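Local coordinates for malonyl-CoA-[acyl-carrier-protein] transacylase (Coxiella burnetii, PDB 3TQE), which probably catalyses the transfer of the malonyl group from malonyl-CoA to holo-acyl carrier protein, which supplies the malonyl-ACP used in fatty acid synthesis, at residues 45-48 against 49-52; 243-246 against 247-250. All coordinates share one frame; numbering follows the deposited sequence.

Interaction 1 of 2, residues 45-48 against 49-52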
loop_
_atom_site.group_PDB
_atom_site.type_symbol
_atom_site.label_atom_id
_atom_site.label_comp_id
_atom_site.label_asym_id
_atom_site.label_seq_id
_atom_site.Cartn_x
_atom_site.Cartn_y
_atom_site.Cartn_z
ATOM N N ALA A 45 13.982 9.995 14.418
ATOM C CA ALA A 45 14.447 11.090 15.281
ATOM C C ALA A 45 13.386 12.120 15.653
ATOM O O ALA A 45 13.707 13.182 16.159
ATOM C CB ALA A 45 15.720 11.781 14.718
ATOM N N TYR A 46 12.116 11.785 15.479
ATOM C CA TYR A 46 11.016 12.573 16.013
ATOM C C TYR A 46 9.958 11.592 16.502
ATOM O O TYR A 46 10.028 10.390 16.209
ATOM C CB TYR A 46 10.419 13.538 14.990
ATOM C CG TYR A 46 9.789 12.870 13.793
ATOM C CD1 TYR A 46 8.457 12.505 13.812
ATOM C CD2 TYR A 46 10.526 12.573 12.656
ATOM C CE1 TYR A 46 7.868 11.859 12.753
ATOM C CE2 TYR A 46 9.931 11.968 11.572
ATOM C CZ TYR A 46 8.594 11.606 11.636
ATOM O OH TYR A 46 8.029 10.983 10.585
ATOM N N ASP A 47 9.003 12.106 17.263
ATOM C CA ASP A 47 7.992 11.282 17.907
ATOM C C ASP A 47 6.874 11.034 16.930
ATOM O O ASP A 47 5.991 11.863 16.700
ATOM C CB ASP A 47 7.490 11.984 19.161
ATOM C CG ASP A 47 6.524 11.155 19.953
ATOM O OD1 ASP A 47 5.955 10.176 19.423
ATOM O OD2 ASP A 47 6.321 11.522 21.123
ATOM N N LEU A 48 6.935 9.878 16.294
ATOM C CA LEU A 48 5.976 9.547 15.273
ATOM C C LEU A 48 4.576 9.369 15.839
ATOM O O LEU A 48 3.604 9.738 15.203
ATOM C CB LEU A 48 6.416 8.293 14.563
ATOM C CG LEU A 48 5.535 7.846 13.406
ATOM C CD1 LEU A 48 5.410 8.891 12.293
ATOM C CD2 LEU A 48 6.110 6.521 12.851
ATOM N N TRP A 49 4.476 8.785 17.017
ATOM C CA TRP A 49 3.149 8.615 17.607
ATOM C C TRP A 49 2.472 9.963 17.844
ATOM O O TRP A 49 1.321 10.151 17.507
ATOM C CB TRP A 49 3.265 7.853 18.898
ATOM C CG TRP A 49 1.974 7.578 19.563
ATOM C CD1 TRP A 49 1.535 8.128 20.716
ATOM C CD2 TRP A 49 0.968 6.654 19.146
ATOM N NE1 TRP A 49 0.311 7.591 21.069
ATOM C CE2 TRP A 49 -0.061 6.687 20.111
ATOM C CE3 TRP A 49 0.835 5.810 18.055
ATOM C CZ2 TRP A 49 -1.209 5.916 20.003
ATOM C CZ3 TRP A 49 -0.288 5.016 17.963
ATOM C CH2 TRP A 49 -1.300 5.077 18.929
ATOM N N ALA A 50 3.235 10.921 18.363
ATOM C CA ALA A 50 2.718 12.238 18.593
ATOM C C ALA A 50 2.254 12.879 17.310
ATOM O O ALA A 50 1.200 13.509 17.259
ATOM C CB ALA A 50 3.766 13.088 19.270
ATOM N N LEU A 51 3.007 12.664 16.234
ATOM C CA LEU A 51 2.632 13.228 14.965
ATOM C C LEU A 51 1.336 12.609 14.484
ATOM O O LEU A 51 0.453 13.306 14.036
ATOM C CB LEU A 51 3.753 13.020 13.944
ATOM C CG LEU A 51 3.615 13.661 12.572
ATOM C CD1 LEU A 51 5.010 13.803 11.958
ATOM C CD2 LEU A 51 2.751 12.885 11.641
ATOM N N VAL A 52 1.213 11.292 14.577
ATOM C CA VAL A 52 0.032 10.627 14.084
ATOM C C VAL A 52 -1.179 10.941 14.930
ATOM O O VAL A 52 -2.273 11.021 14.410
ATOM C CB VAL A 52 0.281 9.115 14.040
ATOM C CG1 VAL A 52 -0.978 8.358 13.804
ATOM C CG2 VAL A 52 1.343 8.816 12.966
#
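D47 OD1 accepts the backbone N-H of A50 at 3.0 Å, an almost straight bond (168°) that makes D47 the N-cap of helix 48-54. The amide comes down on the oxygen from above the carboxylate plane. What puts OD1 there is the first torsion of D47: at -175° it swings CG away from its own backbone N and over the opening turn. The CB of A50 then rests against the carboxylate carbon, 3.4 Å from D47 CG. A helix begins with amides that have no carbonyl a turn earlier to receive them, and here D47 OD1 receives that of A50, while the N-H of L48 turns back to S41 OG on helix 31-44. From L51 onward the main chain looks after itself: L51 N reaches D47 O at 3.1 Å, and V52 N reaches L48 O at 2.9 Å. L48 and W49 pack on helix 31-44, L48 also reaching T72 of helix 63-83, where L51 and V52 touch F65 and A69. Ahead of the cap, the ring of Y46 sits obliquely against the same turn and also touches P68. It meets the helix through a single methyl group, L51 CD1, which lies 3.5 Å from Y46 CE1.

Interaction 2 of 2, residues 243-246 against 247-250. With GLY (glycine), chain C.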
loop_
_atom_site.group_PDB
_atom_site.type_symbol
_atom_site.label_atom_id
_atom_site.label_comp_id
_atom_site.label_asym_id
_atom_site.label_seq_id
_atom_site.Cartn_x
_atom_site.Cartn_y
_atom_site.Cartn_z
ATOM N N GLU A 243 14.799 -14.007 -3.728
ATOM C CA GLU A 243 16.156 -13.536 -3.866
ATOM C C GLU A 243 16.265 -12.056 -3.587
ATOM O O GLU A 243 15.479 -11.297 -4.128
ATOM C CB GLU A 243 16.587 -13.793 -5.300
ATOM C CG GLU A 243 16.309 -15.195 -5.778
ATOM C CD GLU A 243 14.926 -15.432 -6.519
ATOM O OE1 GLU A 243 13.841 -14.704 -6.383
ATOM O OE2 GLU A 243 14.952 -16.465 -7.241
ATOM N N ALA A 244 17.230 -11.640 -2.780
ATOM C CA ALA A 244 17.335 -10.252 -2.354
ATOM C C ALA A 244 17.380 -9.291 -3.503
ATOM O O ALA A 244 16.667 -8.289 -3.495
ATOM C CB ALA A 244 18.518 -10.039 -1.453
ATOM N N ASN A 245 18.199 -9.564 -4.507
ATOM C CA ASN A 245 18.330 -8.577 -5.573
ATOM C C ASN A 245 17.100 -8.516 -6.449
ATOM O O ASN A 245 16.810 -7.496 -7.063
ATOM C CB ASN A 245 19.573 -8.830 -6.409
ATOM C CG ASN A 245 20.818 -8.373 -5.725
ATOM O OD1 ASN A 245 20.820 -7.373 -4.998
ATOM N ND2 ASN A 245 21.911 -9.063 -6.006
ATOM N N ILE A 246 16.353 -9.607 -6.509
ATOM C CA ILE A 246 15.111 -9.607 -7.259
ATOM C C ILE A 246 14.067 -8.798 -6.486
ATOM O O ILE A 246 13.322 -8.027 -7.069
ATOM C CB ILE A 246 14.626 -11.038 -7.557
ATOM C CG1 ILE A 246 15.694 -11.838 -8.294
ATOM C CG2 ILE A 246 13.368 -11.025 -8.379
ATOM C CD1 ILE A 246 16.180 -11.228 -9.543
ATOM N N ILE A 247 14.039 -8.949 -5.168
ATOM C CA ILE A 247 13.191 -8.103 -4.349
ATOM C C ILE A 247 13.569 -6.638 -4.511
ATOM O O ILE A 247 12.688 -5.791 -4.673
ATOM C CB ILE A 247 13.252 -8.556 -2.884
ATOM C CG1 ILE A 247 12.631 -9.928 -2.753
ATOM C CG2 ILE A 247 12.539 -7.522 -1.976
ATOM C CD1 ILE A 247 12.856 -10.594 -1.403
ATOM N N ARG A 248 14.863 -6.322 -4.492
ATOM C CA ARG A 248 15.272 -4.945 -4.719
ATOM C C ARG A 248 14.746 -4.443 -6.042
ATOM O O ARG A 248 14.208 -3.348 -6.126
ATOM C CB ARG A 248 16.780 -4.803 -4.726
ATOM C CG ARG A 248 17.428 -5.033 -3.397
ATOM C CD ARG A 248 18.923 -4.715 -3.428
ATOM N NE ARG A 248 19.424 -4.843 -2.064
ATOM C CZ ARG A 248 19.950 -5.947 -1.542
ATOM N NH1 ARG A 248 20.153 -7.036 -2.281
ATOM N NH2 ARG A 248 20.310 -5.964 -0.282
ATOM N N GLY A 249 14.920 -5.223 -7.104
ATOM C CA GLY A 249 14.424 -4.812 -8.394
ATOM C C GLY A 249 12.933 -4.545 -8.385
ATOM O O GLY A 249 12.471 -3.593 -9.020
ATOM N N ALA A 250 12.179 -5.402 -7.702
ATOM C CA ALA A 250 10.744 -5.261 -7.656
ATOM C C ALA A 250 10.330 -3.984 -6.948
ATOM O O ALA A 250 9.393 -3.313 -7.361
ATOM C CB ALA A 250 10.121 -6.467 -6.993
HETATM N N GLY C . 20.963 -10.569 2.476
HETATM C CA GLY C . 21.450 -10.528 1.060
HETATM C C GLY C . 21.347 -9.132 0.494
HETATM O O GLY C . 20.913 -8.223 1.234
HETATM O OXT GLY C . 21.674 -8.898 -0.706
#
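The guanidinium of R248 is engaged at its edge by the carboxylate of a bound glycine, whose carbon lies in the guanidinium plane, and by N245 OD1, tilted somewhat from that plane, while the methyl of A244 approaches it obliquely. The glycine carboxylate takes both terminal nitrogens in a two-pronged grip: R248 NH1 bonds to glycine OXT at 2.9 Å and R248 NH2 to glycine O at 2.8 Å, both fairly straight. R248 NH1 gives a second bond to N245 OD1, also 2.8 Å but more bent at 137°, and sits above the amide plane. That amide is turned 56° from the guanidinium. Both residues belong to the first turns of helix 244-254, three apart, and R248 gets to its partners by running out extended from CG to NE. The backbone keeps the usual i to i+4 helical bonds, for instance R248 N to A244 O at 2.8 Å. A244 CB lies 3.4 Å from glycine OXT and forms part of the pocket wall, which I223, S224 and I225 complete. The carbonyls of I220 and I223 accept from R248 NE and NH2, and I225 O bonds to the glycine. With carbonyl, amide and carboxylate oxygens arrayed around it, the guanidinium is fixed in its rotation, and its positive charge is probably what draws the glycine carboxylate to this helix start.

Interactions 1 and 2 both lie at the beginning of a helix within the acyl transferase domain, yet they are separate features. Their centres are 30 Å apart, and the nearest atoms about 21 Å. Residues 45-52 come early in the chain, at the turn from helix 31-44 into helix 48-54, far from either glycine pocket; residues 243-250 follow much later, opening helix 244-254 beside one of those pockets. That pocket is distinct from the one containing S96 and H205, the predicted active-site residues, although the side chain of A250 comes within about 11 Å of that of H205. One helix start is capped by its own aspartate; the other lends an arginine to a bound glycine.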